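Local coordinates for protein beta-agarase AgaA (Microbulbifer thermotolerans, PDB 3WZ1) that is an endo-type agarose hydrolase whose catalytic jelly-roll domain cleaves beta-1,4-galactosidic linkages, releasing mainly neoagarotetraose, at residues T19-P24 with K273-N278; G58-H63 with V87-I92; I76-K81 with I236-Q241; V114-F119 with E134-D139; L150-H155 with S172-G177. One frame throughout, in Å; residues are numbered along the deposited sequence.

Interaction 1 (T19-P24 with K273-N278); sequences TWELHP and KPVPIN
Thr19 to Glu21 run antiparallel to Lys273 to Val275, with local axes 4.6 Å apart at closest and directions diverging by 121°, so the strand pair is strongly twisted. Thr19 with Val275 and Glu21 with Lys273 are hydrogen-bonded pairs, each closed by two backbone bonds; Glu21 N reaches Lys273 O at 2.8 Å. Between them Trp20 and Pro274 form a non-hydrogen-bonded pair, a position where the missing proline N-H costs no bond to this partner. The Trp20 ring approaches the pyrrolidine obliquely, CZ3 lying 3.8 Å from Pro274 CD, while its NE1 bonds to Ala12 O. On the face of Thr19, Glu21, Lys273 and Val275, Val275 CG2 carries much of the contact, 4.0 Å from Thr19 CG2. The Glu21 chain, extended with CG anti to the backbone N (chi1 -177°), crosses Val275 at about a right angle, its OE1 3.8 Å from Val275 CG2. The His23 ring turns an edge to Lys273 CG, and the bent lysine chain ends at Pro101 O. Strand 18-22, near the start of this GH16 jelly roll, is thereby joined to the last strand, 264-276, which also pairs with strand 102-109; Tyr103 of that strand and Tyr192 contact the Trp20 ring.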
# COMPACT_ATOMS: atom_id res chain seq x y z
N THR A 19 6.71 -24.22 -3.81
CA THR A 19 5.57 -23.93 -2.96
C THR A 19 5.80 -22.57 -2.29
O THR A 19 6.90 -22.06 -2.29
CB THR A 19 5.36 -25.07 -1.96
OG1 THR A 19 4.11 -24.91 -1.28
CG2 THR A 19 6.51 -25.14 -0.95
N TRP A 20 4.74 -22.00 -1.75
CA TRP A 20 4.81 -20.70 -1.08
C TRP A 20 5.11 -20.88 0.38
O TRP A 20 4.34 -21.54 1.10
CB TRP A 20 3.50 -19.94 -1.23
CG TRP A 20 3.20 -19.54 -2.64
CD1 TRP A 20 2.21 -20.03 -3.45
CD2 TRP A 20 3.90 -18.56 -3.42
NE1 TRP A 20 2.24 -19.43 -4.66
CE2 TRP A 20 3.26 -18.51 -4.69
CE3 TRP A 20 4.98 -17.71 -3.18
CZ2 TRP A 20 3.68 -17.67 -5.70
CZ3 TRP A 20 5.39 -16.85 -4.19
CH2 TRP A 20 4.73 -16.84 -5.44
N GLU A 21 6.18 -20.26 0.84
CA GLU A 21 6.58 -20.28 2.23
C GLU A 21 6.31 -18.92 2.87
O GLU A 21 6.73 -17.88 2.37
CB GLU A 21 8.06 -20.62 2.33
CG GLU A 21 8.62 -20.75 3.73
CD GLU A 21 10.01 -21.37 3.70
OE1 GLU A 21 10.11 -22.60 3.60
OE2 GLU A 21 10.99 -20.63 3.71
N LEU A 22 5.62 -18.95 4.01
CA LEU A 22 5.27 -17.71 4.71
C LEU A 22 6.50 -17.00 5.21
O LEU A 22 7.34 -17.61 5.92
CB LEU A 22 4.33 -18.00 5.88
CG LEU A 22 3.71 -16.79 6.59
CD1 LEU A 22 2.56 -16.17 5.79
CD2 LEU A 22 3.24 -17.24 7.96
N HIS A 23 6.61 -15.72 4.88
CA HIS A 23 7.69 -14.87 5.34
C HIS A 23 7.30 -14.28 6.70
O HIS A 23 6.14 -13.89 6.90
CB HIS A 23 7.89 -13.76 4.31
CG HIS A 23 9.03 -12.84 4.60
ND1 HIS A 23 9.00 -11.92 5.62
CD2 HIS A 23 10.23 -12.69 4.00
CE1 HIS A 23 10.13 -11.25 5.64
NE2 HIS A 23 10.89 -11.69 4.66
N PRO A 24 8.24 -14.21 7.64
CA PRO A 24 7.87 -13.80 9.00
C PRO A 24 7.38 -12.35 9.19
O PRO A 24 6.84 -12.05 10.25
CB PRO A 24 9.16 -14.04 9.80
CG PRO A 24 10.25 -14.03 8.79
CD PRO A 24 9.66 -14.62 7.55
N LYS A 273 7.41 -16.44 -0.05
CA LYS A 273 8.56 -16.69 -0.90
C LYS A 273 8.40 -18.04 -1.58
O LYS A 273 7.99 -19.00 -0.93
CB LYS A 273 9.82 -16.71 -0.05
CG LYS A 273 10.06 -15.43 0.72
CD LYS A 273 10.47 -14.29 -0.18
CE LYS A 273 11.87 -14.45 -0.75
NZ LYS A 273 12.26 -13.27 -1.57
N PRO A 274 8.72 -18.12 -2.87
CA PRO A 274 8.63 -19.40 -3.54
C PRO A 274 9.89 -20.22 -3.25
O PRO A 274 11.02 -19.71 -3.43
CB PRO A 274 8.49 -19.01 -5.01
CG PRO A 274 9.29 -17.75 -5.13
CD PRO A 274 9.16 -17.05 -3.79
N VAL A 275 9.71 -21.44 -2.76
CA VAL A 275 10.81 -22.29 -2.34
C VAL A 275 10.59 -23.71 -2.86
O VAL A 275 9.46 -24.12 -3.08
CB VAL A 275 10.99 -22.31 -0.81
CG1 VAL A 275 11.20 -20.89 -0.28
CG2 VAL A 275 9.80 -22.97 -0.14
N PRO A 276 11.67 -24.44 -3.13
CA PRO A 276 11.51 -25.83 -3.52
C PRO A 276 10.67 -26.65 -2.53
O PRO A 276 10.79 -26.49 -1.32
CB PRO A 276 12.95 -26.35 -3.52
CG PRO A 276 13.77 -25.15 -3.78
CD PRO A 276 13.09 -24.06 -3.02
N ILE A 277 9.84 -27.53 -3.08
CA ILE A 277 9.12 -28.51 -2.30
C ILE A 277 10.12 -29.51 -1.71
O ILE A 277 10.98 -29.99 -2.45
CB ILE A 277 8.11 -29.23 -3.21
CG1 ILE A 277 6.97 -28.26 -3.55
CG2 ILE A 277 7.52 -30.46 -2.52
CD1 ILE A 277 6.21 -28.60 -4.80
N ASN A 278 10.01 -29.80 -0.41
CA ASN A 278 10.92 -30.77 0.24
C ASN A 278 10.70 -32.21 -0.23
O ASN A 278 9.54 -32.64 -0.32
CB ASN A 278 10.79 -30.72 1.76
CG ASN A 278 11.33 -29.43 2.35
OD1 ASN A 278 12.32 -28.89 1.87
ND2 ASN A 278 10.66 -28.92 3.37

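Interaction 2 (G58-H63 with V87-I92); sequences GLTEWH and VYLGSI
Glu61 and Tyr88 sit at the middle of three successive parallel bridges, a short parallel pairing in a jelly roll built mostly of antiparallel strands. The short axes differ by 37°. From Tyr88, CB lies 4.1 Å from Glu61 O; CG then stands anti to the carbonyl carbon (chi1 -75°), which lays the ring beside the Glu61 chain. CD1 comes 3.5 Å from His63 CD2, and CE1 is 3.5 Å from Glu61 OE2, which sits at the ring edge. CZ still lies near His63 CD2, since that atom stands over the centre of the phenol: a T-shaped pair with the imidazole edge on the tyrosine face, planes at 72°. Glu61 OE1 meanwhile forms a salt bridge with Lys81. On the opposite side of the strands the Trp62 indole takes Ser91 CB over one face, 3.6 Å from CD1, and Thr60 CG2 over the other, while its NE1 bonds to Met238 O. Where the strands separate, a water donates to His63 O at 2.8 Å and accepts from Ser91 N at 3.0 Å.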
# COMPACT_ATOMS: atom_id res chain seq x y z
N GLY A 58 2.26 16.34 -0.13
CA GLY A 58 1.06 17.16 -0.06
C GLY A 58 0.96 17.89 1.26
O GLY A 58 1.93 18.50 1.74
N LEU A 59 -0.22 17.81 1.86
CA LEU A 59 -0.51 18.39 3.18
C LEU A 59 -0.35 17.34 4.30
O LEU A 59 -0.72 17.57 5.44
CB LEU A 59 -1.91 19.00 3.20
CG LEU A 59 -2.16 20.05 2.11
CD1 LEU A 59 -3.60 20.51 2.13
CD2 LEU A 59 -1.19 21.23 2.26
N THR A 60 0.26 16.20 3.98
CA THR A 60 0.48 15.13 4.95
C THR A 60 1.52 15.51 6.01
O THR A 60 2.56 16.08 5.68
CB THR A 60 1.06 13.88 4.26
OG1 THR A 60 0.21 13.50 3.16
CG2 THR A 60 1.27 12.70 5.22
N GLU A 61 1.23 15.13 7.24
CA GLU A 61 2.25 15.01 8.23
C GLU A 61 2.07 13.70 8.98
O GLU A 61 1.17 13.56 9.80
CB GLU A 61 2.26 16.20 9.18
CG GLU A 61 3.52 16.26 9.99
CD GLU A 61 3.56 17.41 10.99
OE1 GLU A 61 3.28 18.56 10.62
OE2 GLU A 61 3.92 17.12 12.14
N TRP A 62 2.87 12.69 8.66
CA TRP A 62 2.72 11.39 9.33
C TRP A 62 2.99 11.54 10.82
O TRP A 62 3.86 12.30 11.23
CB TRP A 62 3.62 10.32 8.72
CG TRP A 62 3.23 9.97 7.30
CD1 TRP A 62 1.97 9.61 6.86
CD2 TRP A 62 4.10 9.88 6.16
NE1 TRP A 62 2.01 9.33 5.51
CE2 TRP A 62 3.30 9.50 5.06
CE3 TRP A 62 5.47 10.07 5.97
CZ2 TRP A 62 3.83 9.32 3.78
CZ3 TRP A 62 5.99 9.89 4.69
CH2 TRP A 62 5.17 9.53 3.61
N HIS A 63 2.18 10.86 11.61
CA HIS A 63 2.14 11.06 13.06
C HIS A 63 1.97 9.70 13.74
O HIS A 63 1.07 8.93 13.39
CB HIS A 63 0.98 11.99 13.35
CG HIS A 63 0.90 12.49 14.76
ND1 HIS A 63 0.90 11.66 15.86
CD2 HIS A 63 0.70 13.74 15.24
CE1 HIS A 63 0.75 12.39 16.96
NE2 HIS A 63 0.63 13.65 16.62
N VAL A 87 -2.70 17.65 7.49
CA VAL A 87 -3.45 16.46 7.87
C VAL A 87 -2.50 15.48 8.53
O VAL A 87 -1.57 14.99 7.92
CB VAL A 87 -4.08 15.80 6.63
CG1 VAL A 87 -4.98 14.65 7.05
CG2 VAL A 87 -4.84 16.82 5.77
N TYR A 88 -2.74 15.21 9.81
CA TYR A 88 -2.05 14.15 10.49
C TYR A 88 -2.57 12.81 10.01
O TYR A 88 -3.78 12.60 9.96
CB TYR A 88 -2.24 14.25 12.01
CG TYR A 88 -1.47 15.33 12.74
CD1 TYR A 88 -0.17 15.66 12.39
CD2 TYR A 88 -2.03 15.94 13.86
CE1 TYR A 88 0.55 16.62 13.10
CE2 TYR A 88 -1.32 16.89 14.58
CZ TYR A 88 -0.04 17.21 14.18
OH TYR A 88 0.70 18.15 14.90
N LEU A 89 -1.65 11.93 9.62
CA LEU A 89 -1.99 10.61 9.05
C LEU A 89 -1.14 9.50 9.63
O LEU A 89 0.06 9.68 9.89
CB LEU A 89 -1.83 10.62 7.52
CG LEU A 89 -2.71 11.60 6.76
CD1 LEU A 89 -2.36 11.61 5.28
CD2 LEU A 89 -4.18 11.24 6.95
N GLY A 90 -1.73 8.32 9.78
CA GLY A 90 -0.97 7.16 10.21
C GLY A 90 -0.02 6.64 9.15
O GLY A 90 -0.26 6.79 7.93
N SER A 91 1.03 5.99 9.62
CA SER A 91 1.98 5.31 8.75
C SER A 91 2.80 4.36 9.57
O SER A 91 3.26 4.73 10.64
CB SER A 91 2.91 6.30 8.06
OG SER A 91 3.85 5.62 7.24
N ILE A 92 3.00 3.14 9.07
CA ILE A 92 3.97 2.21 9.64
C ILE A 92 4.80 1.63 8.50
O ILE A 92 4.35 1.56 7.33
CB ILE A 92 3.29 1.10 10.51
CG1 ILE A 92 2.68 -0.02 9.64
CG2 ILE A 92 2.29 1.69 11.49
CD1 ILE A 92 2.23 -1.20 10.48
O HOH W 1 1.61 6.37 12.49

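Interaction 3 (I76-K81 with I236-Q241); sequences ITSGRK and INMEDQ
Ile76 and Ile236 meet at about a right angle, CG1 of the first resting 4.0 Å from CG2 of the second, and the same Ile76 side chain spreads its other branch over Met238. With CG2 anti to the backbone N and CG1 beside that N (chi1 -59°), the two branches diverge: CD1 reaches toward Ile236 O, whereas CG2 rests against the Asn237-Met238 peptide of the facing strand, 3.6 Å from Met238 N. Met238 answers from its own side. Its chain runs out straight as far as SD and then bends at chi3 (-81°), carrying the terminal methyl back over the 76-78 backbone. Met238 CE stands 3.2 Å from Ile76 O, close for a methyl group and evidence of tight packing there; its 3.9 Å to Ser78 CB is an ordinary van der Waals contact. Across these segments there is no hydrogen bond; the contact is made by apolar side-chain atoms, packed on each other and on backbone atoms, and Ser78 OG bonds to Asn262 O. Farther along, Gln241 NE2 donates to Glu239 OE1 at 2.9 Å, meeting the carboxylate from above its plane. The absence of cross-bonds follows from topology: strands 73-80 and 232-239 both pair antiparallel with strand 87-94, hence the touching parts run within 17° of each other. Strand 264-276 pairs with 73-80 and also touches Ile236; strand 116-123 pairs with 232-239, and Gln241 occupies the N-cap position of helix 242-245.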
# COMPACT_ATOMS: atom_id res chain seq x y z
N ILE A 76 -5.19 2.87 10.48
CA ILE A 76 -4.51 4.07 10.04
C ILE A 76 -5.57 5.16 10.01
O ILE A 76 -6.50 5.12 9.17
CB ILE A 76 -3.91 3.89 8.64
CG1 ILE A 76 -2.92 2.73 8.57
CG2 ILE A 76 -3.32 5.20 8.12
CD1 ILE A 76 -1.69 2.89 9.46
N THR A 77 -5.44 6.16 10.88
CA THR A 77 -6.46 7.20 10.96
C THR A 77 -5.89 8.56 10.52
O THR A 77 -4.76 8.66 10.01
CB THR A 77 -7.15 7.18 12.33
OG1 THR A 77 -8.37 7.95 12.28
CG2 THR A 77 -6.23 7.67 13.42
N SER A 78 -6.72 9.58 10.64
CA SER A 78 -6.47 10.90 10.09
C SER A 78 -7.09 11.94 11.01
O SER A 78 -8.07 11.68 11.73
CB SER A 78 -7.04 11.03 8.68
OG SER A 78 -8.44 10.80 8.64
N GLY A 79 -6.52 13.14 10.97
CA GLY A 79 -7.09 14.27 11.71
C GLY A 79 -6.48 15.56 11.24
O GLY A 79 -5.41 15.57 10.63
N ARG A 80 -7.16 16.67 11.52
CA ARG A 80 -6.63 17.98 11.20
C ARG A 80 -5.51 18.32 12.17
O ARG A 80 -5.66 18.11 13.40
CB ARG A 80 -7.72 19.04 11.30
CG ARG A 80 -7.22 20.47 11.05
CD ARG A 80 -6.74 20.68 9.64
NE ARG A 80 -7.84 20.60 8.69
CZ ARG A 80 -7.77 20.15 7.45
NH1 ARG A 80 -6.61 19.72 6.92
NH2 ARG A 80 -8.87 20.13 6.70
N LYS A 81 -4.40 18.83 11.65
CA LYS A 81 -3.35 19.39 12.50
C LYS A 81 -3.85 20.76 12.95
O LYS A 81 -4.07 21.63 12.09
CB LYS A 81 -2.03 19.47 11.74
CG LYS A 81 -0.95 20.23 12.50
CD LYS A 81 0.38 20.21 11.79
CE LYS A 81 1.47 20.88 12.61
NZ LYS A 81 2.70 21.00 11.78
N ILE A 236 2.53 0.92 5.14
CA ILE A 236 1.07 1.01 5.21
C ILE A 236 0.78 2.41 5.70
O ILE A 236 1.20 2.78 6.79
CB ILE A 236 0.46 -0.03 6.16
CG1 ILE A 236 0.89 -1.46 5.77
CG2 ILE A 236 -1.07 0.10 6.13
CD1 ILE A 236 0.75 -2.46 6.90
N ASN A 237 0.08 3.21 4.91
CA ASN A 237 -0.18 4.57 5.33
C ASN A 237 -1.45 5.10 4.72
O ASN A 237 -2.11 4.41 3.93
CB ASN A 237 1.03 5.48 5.02
CG ASN A 237 1.16 5.86 3.56
OD1 ASN A 237 0.18 5.83 2.81
ND2 ASN A 237 2.35 6.24 3.15
N MET A 238 -1.81 6.33 5.09
CA MET A 238 -2.57 7.19 4.20
C MET A 238 -1.69 8.34 3.78
O MET A 238 -0.73 8.69 4.46
CB MET A 238 -3.85 7.74 4.81
CG MET A 238 -5.02 6.77 4.80
SD MET A 238 -6.60 7.50 5.24
CE MET A 238 -6.51 7.53 7.00
N GLU A 239 -2.04 8.93 2.64
CA GLU A 239 -1.36 10.11 2.11
C GLU A 239 -2.36 11.12 1.58
O GLU A 239 -3.32 10.77 0.88
CB GLU A 239 -0.42 9.74 0.97
CG GLU A 239 0.80 8.94 1.43
CD GLU A 239 1.69 8.46 0.29
OE1 GLU A 239 1.46 8.88 -0.88
OE2 GLU A 239 2.61 7.65 0.58
N ASP A 240 -2.09 12.38 1.88
CA ASP A 240 -2.66 13.49 1.13
C ASP A 240 -1.62 13.75 0.05
O ASP A 240 -0.50 14.19 0.36
CB ASP A 240 -2.86 14.71 2.03
CG ASP A 240 -3.36 15.90 1.27
OD1 ASP A 240 -4.61 16.05 1.14
OD2 ASP A 240 -2.51 16.64 0.76
N GLN A 241 -1.94 13.41 -1.20
CA GLN A 241 -0.98 13.42 -2.29
C GLN A 241 -1.05 14.72 -3.08
O GLN A 241 -2.14 15.29 -3.25
CB GLN A 241 -1.19 12.22 -3.21
CG GLN A 241 -1.01 10.89 -2.47
CD GLN A 241 -1.20 9.67 -3.35
OE1 GLN A 241 -1.97 9.68 -4.33
NE2 GLN A 241 -0.52 8.60 -2.99

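Interaction 4 (V114-F119 with E134-D139); sequences VLASDF and EAYGSD
Ala116 and Tyr136 mark the tight part of a beta hairpin, strands 116-123 and 128-135, within the GH16 jelly roll. Ala116 CB lies 3.5 Å from Tyr136 CE2, and Val114 O approaches the ring edge near its plane, 3.5 Å from CD2. Beyond them Ser117 and Ala135 form a hydrogen-bonded antiparallel pair of unequal bonds: Ser117 N to Ala135 O is 2.9 Å, nearly linear, while Ala135 N to Ser117 O stretches to 3.2 Å and bends to 144°. Next comes Glu134, the predicted proton donor, whose CG is anti to the backbone N (chi1 178°). Its chain runs alongside that of Asp118, which brings Asp118 OD1 to 3.5 Å from Glu134 CG with the carboxylate planes 68° apart. Asp118 makes no bond to Glu134; the Glu134 carboxylate is held by His151 ND1 at OE1 and Gln241 NE2 at OE2. The Tyr136 hydroxyl bonds to Gln241 OE1, making the tyrosine a second-shell support. Replacing Tyr136 by alanine removes ring and hydroxyl, and would probably open a gap beside Ala116 and leave Gln241 freer to turn away from Glu134. The looser side lies where the strands part: Leu115 and Gly137 make no direct bond, and a water bridges them, 2.8 Å from Leu115 O, 2.8 Å from Ser117 OG and accepting from Gly137 N at 3.0 Å.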
# COMPACT_ATOMS: atom_id res chain seq x y z
N VAL A 114 -10.87 11.31 0.48
CA VAL A 114 -10.14 11.62 -0.75
C VAL A 114 -8.65 11.31 -0.65
O VAL A 114 -7.91 11.36 -1.64
CB VAL A 114 -10.35 13.07 -1.21
CG1 VAL A 114 -11.82 13.30 -1.54
CG2 VAL A 114 -9.84 14.09 -0.18
N LEU A 115 -8.20 11.05 0.57
CA LEU A 115 -6.84 10.60 0.82
C LEU A 115 -6.56 9.27 0.15
O LEU A 115 -7.46 8.44 0.01
CB LEU A 115 -6.65 10.40 2.32
CG LEU A 115 -6.86 11.64 3.19
CD1 LEU A 115 -7.01 11.24 4.64
CD2 LEU A 115 -5.68 12.58 3.01
N ALA A 116 -5.30 9.05 -0.20
CA ALA A 116 -4.86 7.72 -0.61
C ALA A 116 -4.79 6.79 0.60
O ALA A 116 -4.22 7.16 1.62
CB ALA A 116 -3.48 7.80 -1.26
N SER A 117 -5.39 5.60 0.48
CA SER A 117 -5.18 4.47 1.38
C SER A 117 -4.17 3.56 0.69
O SER A 117 -4.41 3.12 -0.45
CB SER A 117 -6.49 3.70 1.67
OG SER A 117 -7.45 4.52 2.33
N ASP A 118 -3.03 3.32 1.34
CA ASP A 118 -1.87 2.71 0.68
C ASP A 118 -1.32 1.46 1.37
O ASP A 118 -1.23 1.40 2.60
CB ASP A 118 -0.71 3.70 0.55
CG ASP A 118 -1.10 4.99 -0.15
OD1 ASP A 118 -1.82 4.90 -1.18
OD2 ASP A 118 -0.64 6.09 0.29
N PHE A 119 -0.90 0.50 0.55
CA PHE A 119 -0.05 -0.63 0.95
C PHE A 119 0.96 -0.72 -0.16
O PHE A 119 0.62 -1.01 -1.32
CB PHE A 119 -0.86 -1.92 1.07
CG PHE A 119 -0.03 -3.17 1.26
CD1 PHE A 119 0.88 -3.29 2.30
CD2 PHE A 119 -0.21 -4.24 0.39
CE1 PHE A 119 1.60 -4.49 2.47
CE2 PHE A 119 0.51 -5.42 0.55
CZ PHE A 119 1.40 -5.55 1.59
N GLU A 134 -3.28 1.30 -3.66
CA GLU A 134 -3.29 2.76 -3.70
C GLU A 134 -4.64 3.15 -4.27
O GLU A 134 -4.91 2.90 -5.44
CB GLU A 134 -2.15 3.34 -4.55
CG GLU A 134 -2.18 4.85 -4.62
CD GLU A 134 -0.95 5.43 -5.27
OE1 GLU A 134 -0.76 5.28 -6.50
OE2 GLU A 134 -0.11 6.01 -4.54
N ALA A 135 -5.49 3.70 -3.43
CA ALA A 135 -6.85 3.92 -3.84
C ALA A 135 -7.50 4.97 -2.97
O ALA A 135 -7.04 5.23 -1.84
CB ALA A 135 -7.63 2.62 -3.76
N TYR A 136 -8.57 5.57 -3.50
CA TYR A 136 -9.18 6.75 -2.89
C TYR A 136 -10.65 6.40 -2.67
O TYR A 136 -11.40 6.24 -3.66
CB TYR A 136 -8.97 7.98 -3.80
CG TYR A 136 -7.54 8.06 -4.29
CD1 TYR A 136 -7.13 7.30 -5.38
CD2 TYR A 136 -6.56 8.85 -3.63
CE1 TYR A 136 -5.82 7.29 -5.80
CE2 TYR A 136 -5.25 8.86 -4.07
CZ TYR A 136 -4.87 8.06 -5.15
OH TYR A 136 -3.57 8.03 -5.61
N GLY A 137 -11.04 6.19 -1.42
CA GLY A 137 -12.36 5.63 -1.10
C GLY A 137 -13.56 6.57 -1.11
O GLY A 137 -14.69 6.10 -1.02
N SER A 138 -13.31 7.87 -1.24
CA SER A 138 -14.32 8.92 -1.02
C SER A 138 -15.66 8.67 -1.70
O SER A 138 -15.70 8.44 -2.91
CB SER A 138 -13.82 10.25 -1.52
OG SER A 138 -14.78 11.24 -1.21
N ASP A 139 -16.73 8.82 -0.93
CA ASP A 139 -18.10 8.80 -1.44
C ASP A 139 -18.60 10.21 -1.81
O ASP A 139 -19.81 10.39 -2.03
CB ASP A 139 -19.04 8.11 -0.44
CG ASP A 139 -19.23 8.88 0.89
OD1 ASP A 139 -18.69 10.00 1.03
OD2 ASP A 139 -19.93 8.34 1.79
O HOH W 2 -9.05 6.26 0.77

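Interaction 5 (L150-H155 with S172-G177); sequences LHLSHH and SWYADG
His151 and Trp173 are brought face to face by different first torsions: the histidine CG lies anti to the backbone N (chi1 -173°), while the tryptophan CG lies beside its own N (chi1 -64°). The result is an offset stack with planes at 26°, His151 CD2 sitting 3.4 Å from Trp173 CE2. His151 CB adds a CH-pi contact, 3.9 Å from the centroid of the six-membered ring. Ser153 CB covers the other imidazole face, so the ring is sandwiched. Both nitrogens are used: ND1 bonds to Glu134 OE1, and NE2 meets an in-plane water at 2.8 Å; the same water donates to Ser172 OG. The backbone frame is an antiparallel pairing in the jelly roll, where strand 150-158 lies next to strand 128-135 with its predicted catalytic glutamates; here Leu150 and Tyr174 form the hydrogen-bonded pair and Leu152 N reaches Ser172 O at 2.8 Å. An alanine in place of Trp173 would probably strip the support from one imidazole face, allowing His151 to tilt and weakening its hold on Glu134, besides leaving Tyr146 without its edge-to-face partner. On the reverse side of the strands, Leu152 and Tyr174 lie side by side, pointing the same way. Leu152 CD1 packs 3.7 Å from Tyr174 CB, and Leu150 CD1 approaches Tyr174 CD2 at 4.4 Å.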
# COMPACT_ATOMS: atom_id res chain seq x y z
N LEU A 150 -9.10 0.78 -8.22
CA LEU A 150 -7.83 0.55 -7.48
C LEU A 150 -6.70 0.97 -8.42
O LEU A 150 -6.67 0.56 -9.58
CB LEU A 150 -7.68 -0.92 -7.12
CG LEU A 150 -8.74 -1.49 -6.17
CD1 LEU A 150 -8.63 -3.02 -6.10
CD2 LEU A 150 -8.65 -0.86 -4.78
N HIS A 151 -5.78 1.80 -7.95
CA HIS A 151 -4.67 2.21 -8.78
C HIS A 151 -3.58 1.15 -8.65
O HIS A 151 -3.02 0.95 -7.56
CB HIS A 151 -4.15 3.58 -8.33
CG HIS A 151 -3.12 4.15 -9.24
ND1 HIS A 151 -2.00 4.80 -8.78
CD2 HIS A 151 -3.04 4.18 -10.59
CE1 HIS A 151 -1.27 5.20 -9.80
NE2 HIS A 151 -1.90 4.86 -10.91
N LEU A 152 -3.29 0.47 -9.75
CA LEU A 152 -2.29 -0.61 -9.78
C LEU A 152 -1.08 -0.07 -10.47
O LEU A 152 -1.12 0.16 -11.67
CB LEU A 152 -2.83 -1.82 -10.54
CG LEU A 152 -4.19 -2.34 -10.08
CD1 LEU A 152 -4.60 -3.52 -10.96
CD2 LEU A 152 -4.19 -2.73 -8.62
N SER A 153 0.00 0.15 -9.73
CA SER A 153 1.10 0.90 -10.29
C SER A 153 2.44 0.63 -9.62
O SER A 153 2.55 -0.19 -8.71
CB SER A 153 0.77 2.41 -10.31
OG SER A 153 1.60 3.08 -11.28
N HIS A 154 3.45 1.31 -10.13
CA HIS A 154 4.79 1.28 -9.57
C HIS A 154 5.48 2.54 -10.05
O HIS A 154 5.00 3.16 -11.00
CB HIS A 154 5.58 0.03 -10.02
CG HIS A 154 6.13 0.14 -11.41
ND1 HIS A 154 5.42 -0.26 -12.52
CD2 HIS A 154 7.31 0.61 -11.87
CE1 HIS A 154 6.15 -0.05 -13.60
NE2 HIS A 154 7.30 0.48 -13.23
N HIS A 155 6.54 2.93 -9.37
CA HIS A 155 7.32 4.11 -9.81
C HIS A 155 8.79 3.80 -9.85
O HIS A 155 9.31 3.03 -9.03
CB HIS A 155 7.11 5.28 -8.87
CG HIS A 155 5.71 5.81 -8.85
ND1 HIS A 155 5.38 7.04 -9.39
CD2 HIS A 155 4.57 5.31 -8.33
CE1 HIS A 155 4.09 7.25 -9.22
NE2 HIS A 155 3.57 6.22 -8.58
N SER A 172 -4.18 0.70 -15.64
CA SER A 172 -3.57 0.99 -14.33
C SER A 172 -4.59 1.47 -13.30
O SER A 172 -4.25 1.60 -12.11
CB SER A 172 -2.43 1.99 -14.48
OG SER A 172 -2.92 3.28 -14.86
N TRP A 173 -5.82 1.77 -13.72
CA TRP A 173 -6.91 2.03 -12.79
C TRP A 173 -7.97 0.94 -12.96
O TRP A 173 -8.72 0.91 -13.96
CB TRP A 173 -7.52 3.41 -13.02
CG TRP A 173 -6.59 4.53 -12.75
CD1 TRP A 173 -5.69 5.08 -13.61
CD2 TRP A 173 -6.49 5.28 -11.53
NE1 TRP A 173 -5.02 6.11 -13.01
CE2 TRP A 173 -5.49 6.25 -11.73
CE3 TRP A 173 -7.13 5.20 -10.29
CZ2 TRP A 173 -5.12 7.16 -10.74
CZ3 TRP A 173 -6.76 6.11 -9.31
CH2 TRP A 173 -5.78 7.08 -9.55
N TYR A 174 -8.00 0.01 -12.02
CA TYR A 174 -8.79 -1.21 -12.14
C TYR A 174 -10.17 -1.07 -11.51
O TYR A 174 -10.30 -0.72 -10.33
CB TYR A 174 -8.04 -2.39 -11.49
CG TYR A 174 -8.90 -3.63 -11.42
CD1 TYR A 174 -9.04 -4.45 -12.54
CD2 TYR A 174 -9.62 -3.95 -10.28
CE1 TYR A 174 -9.85 -5.56 -12.51
CE2 TYR A 174 -10.44 -5.07 -10.24
CZ TYR A 174 -10.56 -5.86 -11.37
OH TYR A 174 -11.37 -6.96 -11.35
N ALA A 175 -11.21 -1.41 -12.29
CA ALA A 175 -12.57 -1.56 -11.79
C ALA A 175 -13.03 -2.98 -12.16
O ALA A 175 -12.59 -3.50 -13.19
CB ALA A 175 -13.50 -0.52 -12.43
N ASP A 176 -13.93 -3.56 -11.38
CA ASP A 176 -14.36 -4.95 -11.62
C ASP A 176 -15.48 -5.09 -12.64
O ASP A 176 -15.83 -6.22 -13.01
CB ASP A 176 -14.67 -5.69 -10.31
CG ASP A 176 -15.95 -5.23 -9.61
OD1 ASP A 176 -16.59 -4.23 -10.01
OD2 ASP A 176 -16.30 -5.88 -8.60
N GLY A 177 -16.04 -3.97 -13.09
CA GLY A 177 -17.17 -4.00 -14.04
C GLY A 177 -18.51 -4.28 -13.40
O GLY A 177 -19.53 -4.33 -14.11
O HOH W 3 -1.33 5.19 -13.59

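In the fold
Interaction 1 spans almost the whole chain and encloses the other four in sequence. Its centre lies 28 to 35 Å from theirs, at a remote end of the jelly roll. Interactions 2 and 3 interleave along the chain. Their centres are 4 Å apart, because strand 87-94 pairs with both strands of interaction 3; the Glu61-Lys81 salt bridge also connects them. Strand 232-239 then adjoins 116-123, leading to interaction 4, about 10 Å from interaction 3, and strand 128-135 adjoins 150-158, leading to interaction 5 about 12 Å farther. Interactions 2 to 5 thus form a continuous strand-to-strand path that passes through strand 128-135, which carries the predicted catalytic residues, with interaction 1 away from them.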